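Local coordinates for lipopolysaccharide biosynthesis protein wbpB (Thermus thermophilus, PDB 3O9Z) that binds NAD and 2-oxoglutarate and probably oxidises a nucleotide-linked sugar on the route to 2,3-diacetamido-2,3-dideoxy-D-mannuronic acid, at residues A7-A12 / Y86-M91; A79-L84 / K168-D173; S101-V106 / G185-D190. One frame throughout, in Å; residues are numbered along the deposited sequence. Where two conformers were deposited one is given.

Contact 1 of 3, residues A7-A12 / Y86-M91; sequences ALTGLA and YPQIRM. With NAD (nicotinamide-adenine-dinucleotide), chain E.
T9, at the end of strand 5-9, meets Q88 of helix 85-94 through a single polar bond, and these two residues make up nearly all of a contact that buries just 97 Å². The side chains approach from opposite directions. The hydroxyl OG1 of T9 donates to the carboxamide OE1 of Q88 over 2.8 Å, arriving 35° off the carbonyl plane rather than within it. T9 CB lies 3.7 Å from C2A of NAD, which places this side chain beside the adenine. Since Q88 runs on extended beyond CG (chi2 -173°), its amide spans the gap between helix and strand. S80 OG is a second partner for OE1, which fixes the amide's rotation; NE2 of Q88 is hydrogen-bonded to E57 of the second subunit and lies 3.1 Å from adenine N1A.

Away from this pair the segments part quickly. M91 CE stays 4.6 Å from T9 CG2, and R90 instead forms salt bridges with E64 and D65 of the second subunit. Beyond T9 the chain turns at G10, whose backbone angles leave no room for a CB beside the carbonyl oxygen of T9, and G10 N lies 3.3 Å from adenine N3A. A first strand running into a glycine turn under the adenosine half of the dinucleotide is the classic signature of the NAD-binding Rossmann fold.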
loop_
_atom_site.group_PDB
_atom_site.type_symbol
_atom_site.label_atom_id
_atom_site.label_comp_id
_atom_site.label_asym_id
_atom_site.label_seq_id
_atom_site.Cartn_x
_atom_site.Cartn_y
_atom_site.Cartn_z
ATOM N N ALA A 7 -18.017 -0.968 15.815
ATOM C CA ALA A 7 -16.666 -0.974 15.246
ATOM C C ALA A 7 -16.852 -0.243 13.905
ATOM O O ALA A 7 -17.954 -0.186 13.352
ATOM C CB ALA A 7 -16.179 -2.365 15.015
ATOM N N LEU A 8 -15.777 0.342 13.392
ATOM C CA LEU A 8 -15.849 1.198 12.173
ATOM C C LEU A 8 -14.781 0.732 11.188
ATOM O O LEU A 8 -13.615 0.549 11.587
ATOM C CB LEU A 8 -15.692 2.682 12.475
ATOM C CG LEU A 8 -15.543 3.598 11.259
ATOM C CD1 LEU A 8 -16.799 3.616 10.419
ATOM C CD2 LEU A 8 -15.238 5.003 11.800
ATOM N N THR A 9 -15.141 0.562 9.914
ATOM C CA THR A 9 -14.144 0.326 8.866
ATOM C C THR A 9 -14.018 1.578 8.006
ATOM O O THR A 9 -14.959 2.361 7.844
ATOM C CB THR A 9 -14.430 -0.848 7.966
ATOM O OG1 THR A 9 -15.511 -0.530 7.082
ATOM C CG2 THR A 9 -14.851 -2.065 8.818
ATOM N N GLY A 10 -12.774 1.871 7.626
ATOM C CA GLY A 10 -12.514 3.030 6.766
ATOM C C GLY A 10 -12.172 4.284 7.554
ATOM O O GLY A 10 -12.389 5.405 7.049
ATOM N N LEU A 11 -11.622 4.135 8.762
ATOM C CA LEU A 11 -11.425 5.266 9.676
ATOM C C LEU A 11 -10.582 6.436 9.101
ATOM O O LEU A 11 -10.762 7.563 9.509
ATOM C CB LEU A 11 -10.707 4.749 10.942
ATOM C CG LEU A 11 -10.374 5.768 12.029
ATOM C CD1 LEU A 11 -11.590 6.450 12.643
ATOM C CD2 LEU A 11 -9.547 5.072 13.112
ATOM N N ALA A 12 -9.656 6.120 8.195
ATOM C CA ALA A 12 -8.744 7.180 7.696
ATOM C C ALA A 12 -9.359 8.030 6.594
ATOM O O ALA A 12 -8.713 8.969 6.103
ATOM C CB ALA A 12 -7.493 6.537 7.178
ATOM N N TYR A 86 -19.956 -5.307 0.562
ATOM C CA TYR A 86 -20.573 -6.661 0.635
ATOM C C TYR A 86 -19.744 -7.572 1.583
ATOM O O TYR A 86 -20.364 -8.119 2.526
ATOM C CB TYR A 86 -20.706 -7.261 -0.772
ATOM C CG TYR A 86 -21.133 -8.719 -0.736
ATOM C CD1 TYR A 86 -22.408 -9.034 -0.307
ATOM C CD2 TYR A 86 -20.292 -9.712 -1.196
ATOM C CE1 TYR A 86 -22.826 -10.366 -0.284
ATOM C CE2 TYR A 86 -20.701 -11.065 -1.185
ATOM C CZ TYR A 86 -21.991 -11.323 -0.761
ATOM O OH TYR A 86 -22.455 -12.646 -0.765
ATOM N N PRO A 87 -18.418 -7.762 1.318
ATOM C CA PRO A 87 -17.718 -8.739 2.187
ATOM C C PRO A 87 -17.576 -8.258 3.615
ATOM O O PRO A 87 -17.392 -9.119 4.508
ATOM C CB PRO A 87 -16.396 -9.004 1.477
ATOM C CG PRO A 87 -16.186 -7.699 0.671
ATOM C CD PRO A 87 -17.597 -7.390 0.155
ATOM N N GLN A 88 -17.563 -6.943 3.877
ATOM C CA GLN A 88 -17.535 -6.425 5.232
ATOM C C GLN A 88 -18.853 -6.554 5.980
ATOM O O GLN A 88 -18.899 -6.746 7.187
ATOM C CB GLN A 88 -16.946 -4.992 5.378
ATOM C CG GLN A 88 -15.494 -4.973 4.941
ATOM C CD GLN A 88 -14.811 -3.663 5.201
ATOM O OE1 GLN A 88 -15.421 -2.601 5.238
ATOM N NE2 GLN A 88 -13.506 -3.782 5.457
ATOM N N ILE A 89 -19.950 -6.436 5.219
ATOM C CA ILE A 89 -21.254 -6.785 5.768
ATOM C C ILE A 89 -21.301 -8.312 6.017
ATOM O O ILE A 89 -21.748 -8.672 7.106
ATOM C CB ILE A 89 -22.348 -6.398 4.770
ATOM C CG1 ILE A 89 -22.497 -4.865 4.642
ATOM C CG2 ILE A 89 -23.674 -7.046 5.218
ATOM C CD1 ILE A 89 -23.156 -4.474 3.290
ATOM N N ARG A 90 -20.707 -9.152 5.174
ATOM C CA ARG A 90 -20.689 -10.614 5.475
ATOM C C ARG A 90 -19.885 -10.800 6.777
ATOM O O ARG A 90 -20.221 -11.666 7.602
ATOM C CB ARG A 90 -20.002 -11.383 4.355
ATOM C CG ARG A 90 -20.821 -11.380 3.063
ATOM C CD ARG A 90 -21.796 -12.494 2.958
ATOM N NE ARG A 90 -21.178 -13.811 3.120
ATOM C CZ ARG A 90 -20.842 -14.634 2.126
ATOM N NH1 ARG A 90 -20.320 -15.820 2.414
ATOM N NH2 ARG A 90 -21.044 -14.349 0.841
ATOM N N MET A 91 -18.816 -10.033 7.001
ATOM C CA MET A 91 -18.018 -10.168 8.221
ATOM C C MET A 91 -18.857 -9.765 9.432
ATOM O O MET A 91 -18.856 -10.476 10.468
ATOM C CB MET A 91 -16.778 -9.270 8.102
ATOM C CG MET A 91 -15.937 -9.121 9.393
ATOM S SD MET A 91 -14.272 -8.350 9.067
ATOM C CE MET A 91 -14.653 -6.679 8.511
HETATM P PA NAD E . -11.725 7.535 0.951
HETATM O O1A NAD E . -11.475 8.899 1.474
HETATM O O2A NAD E . -10.944 6.956 -0.240
HETATM O O5B NAD E . -11.511 6.660 2.248
HETATM C C5B NAD E . -11.601 5.277 2.045
HETATM C C4B NAD E . -10.937 4.572 3.253
HETATM O O4B NAD E . -11.161 3.139 3.202
HETATM C C3B NAD E . -9.397 4.751 3.142
HETATM O O3B NAD E . -8.849 5.343 4.338
HETATM C C2B NAD E . -8.860 3.339 2.851
HETATM O O2B NAD E . -7.552 3.071 3.378
HETATM C C1B NAD E . -9.936 2.534 3.639
HETATM N N9A NAD E . -9.929 1.109 3.218
HETATM C C8A NAD E . -9.478 0.442 2.121
HETATM N N7A NAD E . -9.666 -0.869 2.252
HETATM C C5A NAD E . -10.175 -1.088 3.508
HETATM C C6A NAD E . -10.566 -2.256 4.265
HETATM N N6A NAD E . -10.390 -3.507 3.738
HETATM N N1A NAD E . -11.056 -1.958 5.463
HETATM C C2A NAD E . -11.248 -0.786 6.053
HETATM N N3A NAD E . -10.861 0.324 5.373
HETATM C C4A NAD E . -10.379 0.152 4.138
HETATM O O3 NAD E . -13.276 7.410 0.580
HETATM P PN NAD E . -14.555 8.060 1.201
HETATM O O1N NAD E . -14.955 9.263 0.347
HETATM O O2N NAD E . -14.381 8.245 2.683
HETATM O O5D NAD E . -15.700 7.006 0.840
HETATM C C5D NAD E . -15.838 5.986 1.797
HETATM C C4D NAD E . -17.239 5.387 1.573
HETATM O O4D NAD E . -18.163 6.417 1.987
HETATM C C3D NAD E . -17.588 4.995 0.130
HETATM O O3D NAD E . -18.531 3.880 0.234
HETATM C C2D NAD E . -18.379 6.228 -0.335
HETATM O O2D NAD E . -19.340 5.911 -1.330
HETATM C C1D NAD E . -19.060 6.781 0.922
HETATM N N1N NAD E . -19.309 8.221 0.860
HETATM C C2N NAD E . -20.500 8.685 1.171
HETATM C C3N NAD E . -20.848 10.020 1.167
HETATM C C7N NAD E . -22.254 10.338 1.475
HETATM O O7N NAD E . -22.978 9.565 2.138
HETATM N N7N NAD E . -22.628 11.558 1.107
HETATM C C4N NAD E . -19.845 10.939 0.830
HETATM C C5N NAD E . -18.570 10.424 0.591
HETATM C C6N NAD E . -18.289 9.060 0.621
#

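Contact 2 of 3, residues A79-L84 / K168-D173; sequences ASPNHL and KSWKVD. With NAD (nicotinamide-adenine-dinucleotide), chain E.
P81 and W170 bring the two backbones to their nearest approach, with CA atoms 7.1 Å apart. Around P81 the chain is a loop leaving strand 75-78, whereas residues 170-172 form a short 3-10 turn. An ST turn leads into it, S169 OG accepting from K171 N, and D173 follows as N-cap of helix 174-177.

The indole of W170 fills the space between these backbones. With CG set between its own backbone N and carbonyl carbon (chi1 64°), it swings toward the loop and presents one face to P81. There P81 CA makes a CH-pi contact, 3.8 Å from the centroid of the six-membered ring and 6° off its normal, and P81 CB packs 3.6 Å from W170 CD2. K171 CG lies over the opposite face, so the ring is sandwiched between proline and lysine.

The loop comes from the Rossmann domain and the turn from the C-terminal domain of the Gfo/Idh/MocA family, so NAD is gripped across the interdomain cleft. W170 NE1 donates to the phosphate oxygen O2A over 2.8 Å, and K171 NZ reaches O1N of the other phosphate at 2.8 Å. N82 OD1 lies 3.5 Å from W170 CH2, the amide and indole planes 77° apart, and accepts from O3D of the nicotinamide ribose at 2.7 Å. ND2 of N82 donates to S177 O and N183 OD1, orienting the amide oxygen toward that ribose.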
loop_
_atom_site.group_PDB
_atom_site.type_symbol
_atom_site.label_atom_id
_atom_site.label_comp_id
_atom_site.label_asym_id
_atom_site.label_seq_id
_atom_site.Cartn_x
_atom_site.Cartn_y
_atom_site.Cartn_z
ATOM N N ALA A 79 -17.301 2.298 6.159
ATOM C CA ALA A 79 -16.952 3.482 5.330
ATOM C C ALA A 79 -15.771 3.163 4.419
ATOM O O ALA A 79 -14.977 4.072 4.088
ATOM C CB ALA A 79 -16.697 4.673 6.219
ATOM N N SER A 80 -15.601 1.916 4.017
ATOM C CA SER A 80 -14.593 1.432 3.083
ATOM C C SER A 80 -15.017 1.665 1.625
ATOM O O SER A 80 -16.187 2.053 1.396
ATOM C CB SER A 80 -14.333 -0.051 3.359
ATOM O OG SER A 80 -15.605 -0.722 3.227
ATOM N N PRO A 81 -14.118 1.435 0.644
ATOM C CA PRO A 81 -14.489 1.496 -0.788
ATOM C C PRO A 81 -15.635 0.528 -1.113
ATOM O O PRO A 81 -15.852 -0.470 -0.394
ATOM C CB PRO A 81 -13.223 1.062 -1.521
ATOM C CG PRO A 81 -12.098 1.550 -0.567
ATOM C CD PRO A 81 -12.659 1.226 0.800
ATOM N N ASN A 82 -16.437 0.877 -2.106
ATOM C CA ASN A 82 -17.739 0.263 -2.311
ATOM C C ASN A 82 -17.664 -1.227 -2.461
ATOM O O ASN A 82 -18.602 -1.899 -1.965
ATOM C CB ASN A 82 -18.426 0.875 -3.544
ATOM C CG ASN A 82 -18.596 2.387 -3.411
ATOM O OD1 ASN A 82 -18.504 2.965 -2.333
ATOM N ND2 ASN A 82 -18.911 3.017 -4.555
ATOM N N HIS A 83 -16.670 -1.753 -3.160
ATOM C CA HIS A 83 -16.618 -3.195 -3.403
ATOM C C HIS A 83 -16.379 -3.966 -2.114
ATOM O O HIS A 83 -16.650 -5.188 -2.088
ATOM C CB HIS A 83 -15.549 -3.547 -4.409
ATOM C CG HIS A 83 -14.157 -3.324 -3.912
ATOM N ND1 HIS A 83 -13.713 -2.117 -3.410
ATOM C CD2 HIS A 83 -13.103 -4.174 -3.859
ATOM C CE1 HIS A 83 -12.446 -2.242 -3.057
ATOM N NE2 HIS A 83 -12.043 -3.467 -3.352
ATOM N N LEU A 84 -15.888 -3.300 -1.080
ATOM C CA LEU A 84 -15.678 -3.984 0.187
ATOM C C LEU A 84 -16.920 -3.948 1.059
ATOM O O LEU A 84 -16.961 -4.592 2.132
ATOM C CB LEU A 84 -14.520 -3.299 0.957
ATOM C CG LEU A 84 -13.187 -3.747 0.373
ATOM C CD1 LEU A 84 -12.122 -2.666 0.711
ATOM C CD2 LEU A 84 -12.772 -5.098 1.006
ATOM N N LYS A 168 -7.525 9.532 -9.664
ATOM C CA LYS A 168 -6.388 8.709 -9.260
ATOM C C LYS A 168 -6.750 7.818 -8.083
ATOM O O LYS A 168 -5.885 7.115 -7.553
ATOM C CB LYS A 168 -5.158 9.580 -8.954
ATOM C CG LYS A 168 -4.712 10.226 -10.268
ATOM C CD LYS A 168 -3.345 10.907 -10.080
ATOM C CE LYS A 168 -2.934 11.460 -11.437
ATOM N NZ LYS A 168 -1.644 12.276 -11.322
ATOM N N SER A 169 -8.046 7.759 -7.767
ATOM C CA SER A 169 -8.517 6.988 -6.590
ATOM C C SER A 169 -9.328 5.763 -7.032
ATOM O O SER A 169 -9.685 5.583 -8.206
ATOM C CB SER A 169 -9.370 7.925 -5.733
ATOM O OG SER A 169 -10.674 8.047 -6.265
ATOM N N TRP A 170 -9.677 4.956 -6.023
ATOM C CA TRP A 170 -10.544 3.797 -6.251
ATOM C C TRP A 170 -11.883 4.221 -6.827
ATOM O O TRP A 170 -12.602 3.395 -7.388
ATOM C CB TRP A 170 -10.757 3.035 -4.938
ATOM C CG TRP A 170 -11.495 3.829 -3.886
ATOM C CD1 TRP A 170 -10.950 4.567 -2.862
ATOM C CD2 TRP A 170 -12.910 3.923 -3.705
ATOM N NE1 TRP A 170 -11.915 5.157 -2.116
ATOM C CE2 TRP A 170 -13.145 4.779 -2.609
ATOM C CE3 TRP A 170 -14.021 3.404 -4.409
ATOM C CZ2 TRP A 170 -14.424 5.104 -2.174
ATOM C CZ3 TRP A 170 -15.294 3.752 -3.983
ATOM C CH2 TRP A 170 -15.498 4.628 -2.910
ATOM N N LYS A 171 -12.282 5.474 -6.630
ATOM C CA LYS A 171 -13.574 5.952 -7.106
ATOM C C LYS A 171 -13.817 5.805 -8.577
ATOM O O LYS A 171 -14.974 5.713 -9.030
ATOM C CB LYS A 171 -13.879 7.364 -6.556
ATOM C CG LYS A 171 -13.977 7.371 -5.009
ATOM C CD LYS A 171 -13.567 8.725 -4.428
ATOM C CE LYS A 171 -13.600 8.737 -2.911
ATOM N NZ LYS A 171 -14.992 9.033 -2.406
ATOM N N VAL A 172 -12.755 5.831 -9.374
ATOM C CA VAL A 172 -12.924 5.642 -10.807
ATOM C C VAL A 172 -12.559 4.232 -11.281
ATOM O O VAL A 172 -12.613 3.955 -12.490
ATOM C CB VAL A 172 -12.127 6.687 -11.645
ATOM C CG1 VAL A 172 -12.589 8.104 -11.258
ATOM C CG2 VAL A 172 -10.607 6.486 -11.377
ATOM N N ASP A 173 -12.242 3.321 -10.346
ATOM C CA ASP A 173 -11.962 1.912 -10.746
ATOM C C ASP A 173 -13.328 1.222 -10.685
ATOM O O ASP A 173 -13.892 1.079 -9.603
ATOM C CB ASP A 173 -11.016 1.293 -9.706
ATOM C CG ASP A 173 -10.721 -0.165 -9.958
ATOM O OD1 ASP A 173 -9.699 -0.637 -9.387
ATOM O OD2 ASP A 173 -11.510 -0.827 -10.652
HETATM P PA NAD E . -11.725 7.535 0.951
HETATM O O1A NAD E . -11.475 8.899 1.474
HETATM O O2A NAD E . -10.944 6.956 -0.240
HETATM O O5B NAD E . -11.511 6.660 2.248
HETATM C C5B NAD E . -11.601 5.277 2.045
HETATM C C4B NAD E . -10.937 4.572 3.253
HETATM O O4B NAD E . -11.161 3.139 3.202
HETATM C C3B NAD E . -9.397 4.751 3.142
HETATM O O3B NAD E . -8.849 5.343 4.338
HETATM C C2B NAD E . -8.860 3.339 2.851
HETATM O O2B NAD E . -7.552 3.071 3.378
HETATM C C1B NAD E . -9.936 2.534 3.639
HETATM N N9A NAD E . -9.929 1.109 3.218
HETATM C C8A NAD E . -9.478 0.442 2.121
HETATM N N7A NAD E . -9.666 -0.869 2.252
HETATM C C5A NAD E . -10.175 -1.088 3.508
HETATM C C6A NAD E . -10.566 -2.256 4.265
HETATM N N6A NAD E . -10.390 -3.507 3.738
HETATM N N1A NAD E . -11.056 -1.958 5.463
HETATM C C2A NAD E . -11.248 -0.786 6.053
HETATM N N3A NAD E . -10.861 0.324 5.373
HETATM C C4A NAD E . -10.379 0.152 4.138
HETATM O O3 NAD E . -13.276 7.410 0.580
HETATM P PN NAD E . -14.555 8.060 1.201
HETATM O O1N NAD E . -14.955 9.263 0.347
HETATM O O2N NAD E . -14.381 8.245 2.683
HETATM O O5D NAD E . -15.700 7.006 0.840
HETATM C C5D NAD E . -15.838 5.986 1.797
HETATM C C4D NAD E . -17.239 5.387 1.573
HETATM O O4D NAD E . -18.163 6.417 1.987
HETATM C C3D NAD E . -17.588 4.995 0.130
HETATM O O3D NAD E . -18.531 3.880 0.234
HETATM C C2D NAD E . -18.379 6.228 -0.335
HETATM O O2D NAD E . -19.340 5.911 -1.330
HETATM C C1D NAD E . -19.060 6.781 0.922
HETATM N N1N NAD E . -19.309 8.221 0.860
HETATM C C2N NAD E . -20.500 8.685 1.171
HETATM C C3N NAD E . -20.848 10.020 1.167
HETATM C C7N NAD E . -22.254 10.338 1.475
HETATM O O7N NAD E . -22.978 9.565 2.138
HETATM N N7N NAD E . -22.628 11.558 1.107
HETATM C C4N NAD E . -19.845 10.939 0.830
HETATM C C5N NAD E . -18.570 10.424 0.591
HETATM C C6N NAD E . -18.289 9.060 0.621
#

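Contact 3 of 3, residues S101-V106 / G185-D190. With NAD (nicotinamide-adenine-dinucleotide), chain E; AKG (2-oxoglutaric acid), chain F.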
loop_
_atom_site.group_PDB
_atom_site.type_symbol
_atom_site.label_atom_id
_atom_site.label_comp_id
_atom_site.label_asym_id
_atom_site.label_seq_id
_atom_site.Cartn_x
_atom_site.Cartn_y
_atom_site.Cartn_z
ATOM N N SER A 101 -23.857 0.339 6.531
ATOM C CA SER A 101 -22.888 0.596 5.475
ATOM C C SER A 101 -23.168 1.910 4.761
ATOM O O SER A 101 -24.310 2.290 4.532
ATOM C CB SER A 101 -22.975 -0.507 4.445
ATOM O OG SER A 101 -22.035 -0.362 3.403
ATOM N N GLU A 102 -22.085 2.617 4.434
ATOM C CA GLU A 102 -22.225 3.717 3.474
ATOM C C GLU A 102 -22.907 3.249 2.206
ATOM O O GLU A 102 -22.845 2.077 1.815
ATOM C CB GLU A 102 -20.853 4.332 3.165
ATOM C CG GLU A 102 -20.468 5.424 4.144
ATOM C CD GLU A 102 -21.336 6.665 4.044
ATOM O OE1 GLU A 102 -22.132 6.733 3.041
ATOM O OE2 GLU A 102 -21.227 7.583 4.879
ATOM N N LYS A 103 -23.430 4.233 1.465
ATOM C CA LYS A 103 -23.900 3.992 0.097
ATOM C C LYS A 103 -22.727 3.764 -0.857
ATOM O O LYS A 103 -21.588 4.184 -0.575
ATOM C CB LYS A 103 -24.830 5.118 -0.395
ATOM C CG LYS A 103 -24.380 6.561 -0.103
ATOM C CD LYS A 103 -22.988 6.991 -0.633
ATOM C CE LYS A 103 -22.869 6.956 -2.153
ATOM N NZ LYS A 103 -21.443 7.408 -2.461
ATOM N N PRO A 104 -22.959 3.067 -1.959
ATOM C CA PRO A 104 -24.125 2.185 -2.233
ATOM C C PRO A 104 -24.021 1.031 -1.245
ATOM O O PRO A 104 -22.915 0.588 -0.941
ATOM C CB PRO A 104 -23.865 1.682 -3.662
ATOM C CG PRO A 104 -22.315 1.677 -3.760
ATOM C CD PRO A 104 -21.918 2.920 -2.988
ATOM N N LEU A 105 -25.141 0.517 -0.741
ATOM C CA LEU A 105 -25.073 -0.577 0.241
ATOM C C LEU A 105 -24.187 -1.727 -0.238
ATOM O O LEU A 105 -23.304 -2.195 0.516
ATOM C CB LEU A 105 -26.534 -1.053 0.524
ATOM C CG LEU A 105 -26.725 -2.086 1.663
ATOM C CD1 LEU A 105 -25.962 -1.620 2.885
ATOM C CD2 LEU A 105 -28.233 -2.181 1.980
ATOM N N VAL A 106 -24.401 -2.218 -1.457
ATOM C CA VAL A 106 -23.517 -3.134 -2.145
ATOM C C VAL A 106 -23.514 -2.776 -3.629
ATOM O O VAL A 106 -24.254 -1.855 -4.028
ATOM C CB VAL A 106 -23.879 -4.631 -1.969
ATOM C CG1 VAL A 106 -23.876 -5.028 -0.473
ATOM C CG2 VAL A 106 -25.309 -4.912 -2.582
ATOM N N GLY A 185 -24.106 8.535 -8.466
ATOM C CA GLY A 185 -25.531 8.489 -8.858
ATOM C C GLY A 185 -26.448 7.728 -7.942
ATOM O O GLY A 185 -27.652 8.032 -7.921
ATOM N N ILE A 186 -25.916 6.835 -7.103
ATOM C CA ILE A 186 -26.842 6.048 -6.277
ATOM C C ILE A 186 -27.732 6.934 -5.425
ATOM O O ILE A 186 -28.884 6.580 -5.125
ATOM C CB ILE A 186 -26.069 5.040 -5.416
ATOM C CG1 ILE A 186 -27.054 4.011 -4.818
ATOM C CG2 ILE A 186 -25.224 5.706 -4.304
ATOM C CD1 ILE A 186 -27.452 2.990 -5.839
ATOM N N HIS A 187 -27.240 8.093 -4.987
ATOM C CA HIS A 187 -28.035 9.009 -4.197
ATOM C C HIS A 187 -29.328 9.336 -4.921
ATOM O O HIS A 187 -30.393 9.287 -4.298
ATOM C CB HIS A 187 -27.260 10.307 -3.946
ATOM C CG HIS A 187 -26.257 10.231 -2.838
ATOM N ND1 HIS A 187 -26.609 10.086 -1.512
ATOM C CD2 HIS A 187 -24.907 10.334 -2.870
ATOM C CE1 HIS A 187 -25.514 10.101 -0.770
ATOM N NE2 HIS A 187 -24.468 10.221 -1.571
ATOM N N PHE A 188 -29.213 9.753 -6.165
ATOM C CA PHE A 188 -30.435 10.160 -6.851
ATOM C C PHE A 188 -31.228 8.984 -7.411
ATOM O O PHE A 188 -32.467 9.113 -7.456
ATOM C CB PHE A 188 -30.219 11.311 -7.853
ATOM C CG PHE A 188 -29.569 10.923 -9.151
ATOM C CD1 PHE A 188 -28.237 11.198 -9.369
ATOM C CD2 PHE A 188 -30.315 10.341 -10.173
ATOM C CE1 PHE A 188 -27.628 10.857 -10.548
ATOM C CE2 PHE A 188 -29.704 10.000 -11.356
ATOM C CZ PHE A 188 -28.358 10.258 -11.524
ATOM N N PHE A 189 -30.590 7.888 -7.836
ATOM C CA PHE A 189 -31.375 6.712 -8.246
ATOM C C PHE A 189 -32.215 6.280 -7.043
ATOM O O PHE A 189 -33.397 5.901 -7.186
ATOM C CB PHE A 189 -30.545 5.600 -8.895
ATOM C CG PHE A 189 -29.972 6.009 -10.217
ATOM C CD1 PHE A 189 -30.796 6.314 -11.296
ATOM C CD2 PHE A 189 -28.606 6.096 -10.389
ATOM C CE1 PHE A 189 -30.246 6.717 -12.497
ATOM C CE2 PHE A 189 -28.068 6.454 -11.602
ATOM C CZ PHE A 189 -28.876 6.813 -12.648
ATOM N N ASP A 190 -31.619 6.300 -5.852
ATOM C CA ASP A 190 -32.352 5.931 -4.660
ATOM C C ASP A 190 -33.455 6.919 -4.299
ATOM O O ASP A 190 -34.577 6.502 -3.942
ATOM C CB ASP A 190 -31.377 5.698 -3.501
ATOM C CG ASP A 190 -32.104 5.246 -2.270
ATOM O OD1 ASP A 190 -32.395 4.025 -2.208
ATOM O OD2 ASP A 190 -32.434 6.141 -1.464
HETATM P PA NAD E . -11.725 7.535 0.951
HETATM O O1A NAD E . -11.475 8.899 1.474
HETATM O O2A NAD E . -10.944 6.956 -0.240
HETATM O O5B NAD E . -11.511 6.660 2.248
HETATM C C5B NAD E . -11.601 5.277 2.045
HETATM C C4B NAD E . -10.937 4.572 3.253
HETATM O O4B NAD E . -11.161 3.139 3.202
HETATM C C3B NAD E . -9.397 4.751 3.142
HETATM O O3B NAD E . -8.849 5.343 4.338
HETATM C C2B NAD E . -8.860 3.339 2.851
HETATM O O2B NAD E . -7.552 3.071 3.378
HETATM C C1B NAD E . -9.936 2.534 3.639
HETATM N N9A NAD E . -9.929 1.109 3.218
HETATM C C8A NAD E . -9.478 0.442 2.121
HETATM N N7A NAD E . -9.666 -0.869 2.252
HETATM C C5A NAD E . -10.175 -1.088 3.508
HETATM C C6A NAD E . -10.566 -2.256 4.265
HETATM N N6A NAD E . -10.390 -3.507 3.738
HETATM N N1A NAD E . -11.056 -1.958 5.463
HETATM C C2A NAD E . -11.248 -0.786 6.053
HETATM N N3A NAD E . -10.861 0.324 5.373
HETATM C C4A NAD E . -10.379 0.152 4.138
HETATM O O3 NAD E . -13.276 7.410 0.580
HETATM P PN NAD E . -14.555 8.060 1.201
HETATM O O1N NAD E . -14.955 9.263 0.347
HETATM O O2N NAD E . -14.381 8.245 2.683
HETATM O O5D NAD E . -15.700 7.006 0.840
HETATM C C5D NAD E . -15.838 5.986 1.797
HETATM C C4D NAD E . -17.239 5.387 1.573
HETATM O O4D NAD E . -18.163 6.417 1.987
HETATM C C3D NAD E . -17.588 4.995 0.130
HETATM O O3D NAD E . -18.531 3.880 0.234
HETATM C C2D NAD E . -18.379 6.228 -0.335
HETATM O O2D NAD E . -19.340 5.911 -1.330
HETATM C C1D NAD E . -19.060 6.781 0.922
HETATM N N1N NAD E . -19.309 8.221 0.860
HETATM C C2N NAD E . -20.500 8.685 1.171
HETATM C C3N NAD E . -20.848 10.020 1.167
HETATM C C7N NAD E . -22.254 10.338 1.475
HETATM O O7N NAD E . -22.978 9.565 2.138
HETATM N N7N NAD E . -22.628 11.558 1.107
HETATM C C4N NAD E . -19.845 10.939 0.830
HETATM C C5N NAD E . -18.570 10.424 0.591
HETATM C C6N NAD E . -18.289 9.060 0.621
HETATM C C1 AKG F . -19.553 10.621 -2.605
HETATM O O1 AKG F . -18.670 11.460 -2.921
HETATM O O2 AKG F . -19.309 9.410 -2.549
HETATM C C2 AKG F . -20.878 11.011 -2.172
HETATM O O5 AKG F . -21.683 10.134 -1.867
HETATM C C3 AKG F . -21.271 12.464 -2.125
HETATM C C4 AKG F . -21.967 12.799 -3.443
HETATM C C5 AKG F . -22.264 14.275 -3.616
HETATM O O3 AKG F . -21.373 15.110 -3.369
HETATM O O4 AKG F . -23.384 14.626 -3.995
#
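Apolar packing sets K103 and P104 against I186 of helix 186-196. K103 and I186 run antiparallel alongside each other, and K103 CE sits 3.4 Å from I186 CG2, closer than two carbons normally pack; P104 CB touches I186 CG1 at 4.1 Å. K103 also lies across H187, its CD 3.7 Å from H187 NE2.

The polar contacts converge on the ligands. Two kinks, at chi2 (57°) and chi3 (63°), curl K103 NZ back to bond N183 O, O2D of NAD and the keto oxygen O5 of 2-oxoglutarate, the last two at 2.8 Å each. H187 NE2 donates to the same O5 at 2.8 Å, so two domains grip one oxygen.

The E102 carboxylate lies against the nicotinamide ring and carboxamide, OE1 3.1 Å from O7N of NAD; OE1 accepts from K103 N, while OE2 is bonded to H19 and H266. With an alanine here the carboxylate is gone, which would probably leave both histidines and K103 N without this partner, and the nicotinamide and its ribose without the side chain packed beside them. E102, K103 and P104, with the cis peptide before the proline, form the Glu-Lys-Pro motif of Gfo/Idh/MocA dehydrogenases beside the nicotinamide.

Overall arrangement
The three contacts follow one NAD from end to end: contact 1 at the adenine, contact 2 mainly along the pyrophosphate and nicotinamide ribose, contact 3 at the nicotinamide, where 2-oxoglutarate also binds. Contacts 1 and 2 have centres 13 Å apart and join directly, T9 O lying 2.9 Å from A79 N in a probable backbone hydrogen bond. Contacts 2 and 3, centres 13 Å apart, abut where N82 CG packs 3.4 Å from P104 CD. Contacts 1 and 3, centres 16 Å apart, meet through packing of I89 CD1 on L105 O at 3.6 Å. Contact 1 stays within the Rossmann domain; contacts 2 and 3 both bridge to the C-terminal domain, their segments alternating along the chain.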